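Local structure of PadR family transcriptional regulator (Streptococcus pneumoniae, 5ZQH) at residues Val13-Met16 and Ile17-Glu21. The protein probably binds DNA as a dimeric transcriptional regulator of the PadR family, through a winged helix-turn-helix domain. Numbering follows the deposited sequence.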
loop_
_atom_site.group_PDB
_atom_site.type_symbol
_atom_site.label_atom_id
_atom_site.label_comp_id
_atom_site.label_asym_id
_atom_site.label_seq_id
_atom_site.Cartn_x
_atom_site.Cartn_y
_atom_site.Cartn_z
ATOM N N VAL A 13 3.728 8.166 -8.724
ATOM C CA VAL A 13 3.284 9.363 -9.491
ATOM C C VAL A 13 3.857 10.666 -8.904
ATOM O O VAL A 13 4.361 11.517 -9.640
ATOM C CB VAL A 13 1.732 9.411 -9.668
ATOM C CG1 VAL A 13 1.220 10.799 -10.031
ATOM C CG2 VAL A 13 1.289 8.414 -10.728
ATOM N N LEU A 14 3.777 10.794 -7.584
ATOM C CA LEU A 14 4.368 11.905 -6.833
ATOM C C LEU A 14 5.886 12.035 -7.033
ATOM O O LEU A 14 6.385 13.144 -7.264
ATOM C CB LEU A 14 4.020 11.768 -5.344
ATOM C CG LEU A 14 3.143 12.768 -4.568
ATOM C CD1 LEU A 14 2.262 13.676 -5.420
ATOM C CD2 LEU A 14 2.323 12.036 -3.511
ATOM N N ASP A 15 6.599 10.906 -6.966
ATOM C CA ASP A 15 8.053 10.860 -7.184
ATOM C C ASP A 15 8.448 11.274 -8.603
ATOM O O ASP A 15 9.371 12.072 -8.776
ATOM C CB ASP A 15 8.616 9.473 -6.844
ATOM C CG ASP A 15 10.142 9.454 -6.751
ATOM O OD1 ASP A 15 10.708 10.139 -5.870
ATOM O OD2 ASP A 15 10.772 8.736 -7.556
ATOM N N MET A 16 7.735 10.740 -9.598
ATOM C CA MET A 16 7.956 11.058 -11.015
ATOM C C MET A 16 7.793 12.544 -11.332
ATOM O O MET A 16 8.589 13.102 -12.088
ATOM C CB MET A 16 7.043 10.223 -11.912
ATOM C CG MET A 16 7.482 8.781 -12.064
ATOM S SD MET A 16 6.267 7.816 -12.973
ATOM C CE MET A 16 7.068 6.212 -12.974
ATOM N N ILE A 17 6.768 13.161 -10.739
ATOM C CA ILE A 17 6.495 14.603 -10.836
ATOM C C ILE A 17 7.606 15.429 -10.162
ATOM O O ILE A 17 7.947 16.521 -10.630
ATOM C CB ILE A 17 5.083 14.931 -10.278
ATOM C CG1 ILE A 17 4.005 14.480 -11.267
ATOM C CG2 ILE A 17 4.902 16.413 -9.979
ATOM C CD1 ILE A 17 2.651 14.209 -10.635
ATOM N N GLY A 18 8.170 14.889 -9.081
ATOM C CA GLY A 18 9.335 15.471 -8.403
ATOM C C GLY A 18 10.626 15.475 -9.208
ATOM O O GLY A 18 11.342 16.482 -9.217
ATOM N N GLN A 19 10.918 14.350 -9.873
ATOM C CA GLN A 19 12.112 14.197 -10.721
ATOM C C GLN A 19 12.079 15.165 -11.899
ATOM O O GLN A 19 13.046 15.889 -12.152
ATOM C CB GLN A 19 12.214 12.775 -11.280
ATOM C CG GLN A 19 12.331 11.643 -10.268
ATOM C CD GLN A 19 12.191 10.267 -10.918
ATOM O OE1 GLN A 19 12.275 10.133 -12.151
ATOM N NE2 GLN A 19 11.978 9.238 -10.095
ATOM N N LYS A 20 10.956 15.151 -12.617
ATOM C CA LYS A 20 10.737 15.995 -13.785
ATOM C C LYS A 20 9.261 16.375 -13.896
ATOM O O LYS A 20 8.370 15.523 -13.823
ATOM C CB LYS A 20 11.205 15.288 -15.062
ATOM C CG LYS A 20 11.319 16.197 -16.273
ATOM C CD LYS A 20 11.129 15.413 -17.561
ATOM C CE LYS A 20 10.837 16.330 -18.744
ATOM N NZ LYS A 20 9.449 16.896 -18.749
ATOM N N GLU A 21 9.036 17.676 -14.058
ATOM C CA GLU A 21 7.741 18.272 -14.365
ATOM C C GLU A 21 7.129 17.581 -15.597
ATOM O O GLU A 21 7.706 17.632 -16.691
ATOM C CB GLU A 21 7.977 19.757 -14.638
ATOM C CG GLU A 21 6.776 20.664 -14.472
ATOM C CD GLU A 21 7.148 22.133 -14.563
ATOM O OE1 GLU A 21 8.206 22.521 -14.003
ATOM O OE2 GLU A 21 6.380 22.900 -15.197
#
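Gln19 NE2 donates a hydrogen bond to Asp15 OD2 at 2.9 Å, one helical turn back. The bond is bent, with an N-H...O angle of 137°. The amide nitrogen comes from above the carboxylate plane, and the two flat groups stand nearly perpendicular, 84° apart. Asp15 has CG anti to its own nitrogen (chi1 -167°), which swings the carboxylate along the helix surface toward Gln19. Its other oxygen, OD1, accepts a hydrogen bond from Trp87 NE1, so both carboxylate oxygens are held. Gln19 NE2 also makes a weak hydrogen bond to the carbonyl of Ile100 of the second subunit.

The backbone keeps alpha-helical i to i+4 bonding to the end of the helix. Gln19 N meets Asp15 O at 3.0 Å. The last bond, Lys20 N to Met16 O at 3.2 Å, is nearly straight. Lys20 then leaves helical geometry, and its NZ bonds the next residue's carbonyl, Glu21 O, at 2.8 Å.

On the buried side, Val13 and Ile17 lie alongside each other. Val13 CG1 touches Ile17 CD1 at 3.7 Å. Leu27 of helix 24-34 and Leu48 of helix 45-53 pack on Ile17. Met16 packs on Leu27 and on Ile100 of the second subunit. The arrangement is the C-terminal end of the first helix of a winged helix-turn-helix domain, with Val13 and Ile17 in the domain core and Asp15, Met16 and Gln19 facing the C-terminal helix of the second subunit.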